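Local coordinates for protein putative surface-anchored fimbrial subunit (Corynebacterium diphtheriae, PDB 3HR6) that forms the shaft of the bacterial pilus as its major subunit, built of tandem Ig-like modules held by isopeptide and disulfide bonds, at residues 300-313 against 360-374. Sequence-based numbering, arbitrary orientation.
Sequences SRVSSKFGQITIEK and GKAVLSGIHLGTLQL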
# COMPACT_ATOMS: atom_id res chain seq x y z
N SER A 300 -3.46 3.48 3.91
CA SER A 300 -3.41 3.07 5.32
C SER A 300 -2.86 1.64 5.46
O SER A 300 -2.93 0.83 4.52
CB SER A 300 -4.77 3.14 5.97
OG SER A 300 -5.68 2.24 5.35
N ARG A 301 -2.24 1.36 6.59
CA ARG A 301 -1.63 0.07 6.78
C ARG A 301 -2.63 -0.93 7.30
O ARG A 301 -3.49 -0.58 8.11
CB ARG A 301 -0.48 0.17 7.78
CG ARG A 301 0.70 0.99 7.29
CD ARG A 301 1.60 1.30 8.46
NE ARG A 301 2.87 1.81 7.98
CZ ARG A 301 3.95 1.07 7.74
NH1 ARG A 301 3.96 -0.25 7.95
NH2 ARG A 301 5.05 1.67 7.30
N VAL A 302 -2.43 -2.19 6.90
CA VAL A 302 -3.15 -3.31 7.47
C VAL A 302 -2.10 -4.22 8.06
O VAL A 302 -1.09 -4.53 7.42
CB VAL A 302 -4.04 -4.06 6.46
CG1 VAL A 302 -4.68 -5.31 7.16
CG2 VAL A 302 -5.13 -3.18 6.02
N SER A 303 -2.32 -4.61 9.34
CA SER A 303 -1.40 -5.55 9.97
C SER A 303 -2.17 -6.65 10.69
O SER A 303 -2.89 -6.41 11.65
CB SER A 303 -0.46 -4.86 10.94
OG SER A 303 0.46 -5.77 11.61
N SER A 304 -2.06 -7.86 10.17
CA SER A 304 -2.73 -9.01 10.77
C SER A 304 -1.75 -9.75 11.64
O SER A 304 -0.62 -9.97 11.25
CB SER A 304 -3.27 -9.92 9.66
OG SER A 304 -4.26 -9.20 8.93
N LYS A 305 -2.18 -10.10 12.85
CA LYS A 305 -1.28 -10.59 13.88
C LYS A 305 -1.41 -12.11 14.00
O LYS A 305 -2.51 -12.62 14.05
CB LYS A 305 -1.67 -9.94 15.19
CG LYS A 305 -1.87 -8.42 15.12
CD LYS A 305 -0.59 -7.71 14.70
CE LYS A 305 -0.80 -6.20 14.76
NZ LYS A 305 0.42 -5.44 14.41
N PHE A 306 -0.26 -12.77 14.09
CA PHE A 306 -0.23 -14.23 14.11
C PHE A 306 0.39 -14.71 15.38
O PHE A 306 1.15 -14.02 16.05
CB PHE A 306 0.53 -14.78 12.89
CG PHE A 306 -0.30 -14.78 11.64
CD1 PHE A 306 -0.64 -13.59 11.00
CD2 PHE A 306 -0.80 -15.96 11.13
CE1 PHE A 306 -1.44 -13.60 9.85
CE2 PHE A 306 -1.58 -15.97 9.98
CZ PHE A 306 -1.92 -14.80 9.36
N GLY A 307 0.03 -15.96 15.71
CA GLY A 307 0.57 -16.60 16.90
C GLY A 307 0.86 -18.06 16.68
O GLY A 307 0.52 -18.65 15.66
N GLN A 308 1.55 -18.63 17.63
CA GLN A 308 2.07 -20.00 17.52
C GLN A 308 2.06 -20.63 18.92
O GLN A 308 2.51 -20.03 19.87
CB GLN A 308 3.51 -19.91 17.05
CG GLN A 308 4.25 -21.20 17.01
CD GLN A 308 5.59 -21.04 16.34
OE1 GLN A 308 5.69 -21.26 15.12
NE2 GLN A 308 6.62 -20.66 17.11
N ILE A 309 1.55 -21.86 18.99
CA ILE A 309 1.45 -22.62 20.24
C ILE A 309 2.47 -23.73 20.14
O ILE A 309 2.51 -24.44 19.17
CB ILE A 309 0.04 -23.20 20.41
CG1 ILE A 309 -0.97 -22.08 20.63
CG2 ILE A 309 0.00 -24.15 21.61
CD1 ILE A 309 -2.39 -22.54 20.45
N THR A 310 3.29 -23.87 21.16
CA THR A 310 4.23 -25.02 21.23
C THR A 310 3.86 -25.92 22.39
O THR A 310 3.84 -25.49 23.55
CB THR A 310 5.71 -24.61 21.30
OG1 THR A 310 6.04 -23.84 20.14
CG2 THR A 310 6.61 -25.83 21.32
N ILE A 311 3.58 -27.20 22.10
CA ILE A 311 3.24 -28.18 23.11
C ILE A 311 4.55 -28.86 23.47
O ILE A 311 5.31 -29.20 22.56
CB ILE A 311 2.20 -29.23 22.56
CG1 ILE A 311 0.87 -28.58 22.18
CG2 ILE A 311 1.92 -30.34 23.61
CD1 ILE A 311 -0.12 -29.54 21.50
N GLU A 312 4.85 -28.97 24.77
CA GLU A 312 6.00 -29.73 25.28
C GLU A 312 5.44 -30.86 26.10
O GLU A 312 5.04 -30.65 27.27
CB GLU A 312 6.90 -28.83 26.12
CG GLU A 312 7.48 -27.73 25.31
CD GLU A 312 8.59 -26.97 25.96
OE1 GLU A 312 8.94 -27.22 27.13
OE2 GLU A 312 9.11 -26.08 25.25
N LYS A 313 5.42 -32.05 25.51
CA LYS A 313 4.75 -33.21 26.10
C LYS A 313 5.74 -34.09 26.82
O LYS A 313 6.86 -34.30 26.36
CB LYS A 313 4.06 -34.04 25.00
CG LYS A 313 3.16 -35.16 25.52
CD LYS A 313 1.84 -34.62 25.99
CE LYS A 313 0.89 -35.73 26.38
NZ LYS A 313 1.29 -36.63 27.48
N GLY A 360 8.85 -34.68 22.39
CA GLY A 360 7.69 -34.10 23.04
C GLY A 360 7.09 -32.87 22.40
O GLY A 360 6.06 -32.41 22.86
N LYS A 361 7.68 -32.34 21.34
CA LYS A 361 7.18 -31.10 20.78
C LYS A 361 6.10 -31.31 19.73
O LYS A 361 6.17 -32.23 18.91
CB LYS A 361 8.31 -30.26 20.17
CG LYS A 361 9.44 -29.92 21.13
CD LYS A 361 9.12 -28.70 21.98
CE LYS A 361 10.20 -28.42 23.02
NZ LYS A 361 11.55 -28.17 22.47
N ALA A 362 5.13 -30.41 19.77
CA ALA A 362 4.20 -30.21 18.67
C ALA A 362 4.01 -28.70 18.52
O ALA A 362 3.71 -28.03 19.50
CB ALA A 362 2.87 -30.87 18.96
N VAL A 363 4.21 -28.21 17.31
CA VAL A 363 4.12 -26.79 17.01
C VAL A 363 2.87 -26.51 16.17
O VAL A 363 2.69 -27.10 15.11
CB VAL A 363 5.41 -26.26 16.34
CG1 VAL A 363 5.32 -24.73 16.23
CG2 VAL A 363 6.67 -26.63 17.17
N LEU A 364 2.01 -25.62 16.66
CA LEU A 364 0.78 -25.19 15.98
C LEU A 364 1.07 -23.75 15.53
O LEU A 364 0.97 -22.81 16.33
CB LEU A 364 -0.40 -25.28 16.92
CG LEU A 364 -0.91 -26.69 17.21
CD1 LEU A 364 0.09 -27.51 17.96
CD2 LEU A 364 -2.17 -26.54 18.03
N SER A 365 1.48 -23.60 14.29
CA SER A 365 1.95 -22.31 13.76
C SER A 365 0.92 -21.69 12.85
O SER A 365 0.06 -22.37 12.30
CB SER A 365 3.25 -22.47 12.94
OG SER A 365 4.25 -23.20 13.62
N GLY A 366 1.05 -20.38 12.65
CA GLY A 366 0.23 -19.69 11.69
C GLY A 366 -1.22 -19.43 12.01
O GLY A 366 -2.10 -19.32 11.11
N ILE A 367 -1.47 -19.25 13.30
CA ILE A 367 -2.75 -18.93 13.82
C ILE A 367 -2.96 -17.43 13.64
O ILE A 367 -2.29 -16.62 14.29
CB ILE A 367 -2.89 -19.28 15.32
CG1 ILE A 367 -2.61 -20.78 15.58
CG2 ILE A 367 -4.26 -18.93 15.76
CD1 ILE A 367 -2.28 -21.14 17.04
N HIS A 368 -3.92 -17.06 12.79
CA HIS A 368 -4.26 -15.64 12.60
C HIS A 368 -5.15 -15.23 13.75
O HIS A 368 -6.26 -15.75 13.94
CB HIS A 368 -4.95 -15.43 11.26
CG HIS A 368 -5.57 -14.07 11.12
ND1 HIS A 368 -6.84 -13.85 10.59
CD2 HIS A 368 -5.10 -12.85 11.46
CE1 HIS A 368 -7.09 -12.56 10.59
NE2 HIS A 368 -6.07 -11.93 11.15
N LEU A 369 -4.70 -14.28 14.55
CA LEU A 369 -5.41 -13.86 15.73
C LEU A 369 -6.36 -12.70 15.53
O LEU A 369 -7.42 -12.64 16.13
CB LEU A 369 -4.38 -13.49 16.79
CG LEU A 369 -3.49 -14.61 17.23
CD1 LEU A 369 -2.41 -14.03 18.11
CD2 LEU A 369 -4.27 -15.64 18.04
N GLY A 370 -5.97 -11.78 14.65
CA GLY A 370 -6.76 -10.58 14.43
C GLY A 370 -6.01 -9.59 13.56
O GLY A 370 -4.89 -9.89 13.14
N THR A 371 -6.62 -8.43 13.34
CA THR A 371 -6.13 -7.45 12.37
C THR A 371 -6.29 -6.03 12.89
O THR A 371 -7.31 -5.64 13.46
CB THR A 371 -6.84 -7.60 11.03
OG1 THR A 371 -6.63 -8.93 10.57
CG2 THR A 371 -6.26 -6.62 10.02
N LEU A 372 -5.25 -5.24 12.67
CA LEU A 372 -5.20 -3.80 12.96
C LEU A 372 -5.32 -3.11 11.60
O LEU A 372 -4.55 -3.39 10.66
CB LEU A 372 -3.86 -3.44 13.60
CG LEU A 372 -3.69 -1.98 13.97
CD1 LEU A 372 -4.62 -1.59 15.14
CD2 LEU A 372 -2.21 -1.67 14.34
N GLN A 373 -6.35 -2.30 11.48
CA GLN A 373 -6.63 -1.56 10.26
C GLN A 373 -7.42 -0.30 10.60
O GLN A 373 -7.98 -0.16 11.69
CB GLN A 373 -7.43 -2.43 9.30
CG GLN A 373 -8.71 -2.98 9.92
CD GLN A 373 -9.26 -4.16 9.18
OE1 GLN A 373 -9.15 -4.25 7.96
NE2 GLN A 373 -9.91 -5.06 9.91
N LEU A 374 -7.52 0.59 9.61
CA LEU A 374 -8.22 1.83 9.77
C LEU A 374 -9.73 1.63 9.73
O LEU A 374 -10.26 0.94 8.87
CB LEU A 374 -7.76 2.77 8.65
CG LEU A 374 -7.87 4.24 8.84
CD1 LEU A 374 -7.02 4.67 10.02
CD2 LEU A 374 -7.42 4.89 7.53
O HOH W 1 -5.91 0.22 7.19
O HOH W 2 -2.41 -1.31 10.68
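Phe306 and His368 meet where two long antiparallel strands, 302-313 and 361-374, pass from one Ig-like module to the next. CA of His368 sits over one face of the phenyl ring, 3.9 Å from its centroid, in a CH-pi contact. The imidazole itself lies oblique to that ring, its plane turned by 33°. With CG anti to the backbone N (chi1 169°), His368 carries its ring along its own strand toward Thr371, whose OG1 lies in the imidazole plane at the edge, 3.1 Å from NE2. The same OG1 is 2.9 Å from OG of Ser304, so one hydroxyl ties the histidine to the opposite strand. On its other nitrogen, ND1 of His368 bonds to the backbone N of Phe161, next to calcium ligand Gly160.

Beta bulges interrupt the pairing here, one between Lys305 and Phe306, another between Gly307 and Ile309. At the second, OG of Ser365 donates to OE1 of Gln308 at 2.8 Å, and NE2 of Gln308 turns to Glu425. Past them the pairing is regular: N of Ile311 bonds to O of Ala362 at 2.7 Å. Here one face is apolar. Ile309 meets Ile367 through their CD1 methyls, 3.7 Å apart, and Ile311 touches Ala362 through CB and Leu364 through CD1, with Leu330 and Leu394 packing on from strands 327-333 and 391-398 of a second sheet. The face of Thr310, Glu312, Lys361 and Val363 is mixed. At the far end, N of Lys313 bonds to O of Gly360, while NZ of Lys313 is joined covalently to CG of Asn432, an isopeptide cross-link. The chemistry thus implies a continuous strand pair that probably couples the calcium site to its isopeptide-linked end, consistent with a stiff, pull-resistant pilus shaft.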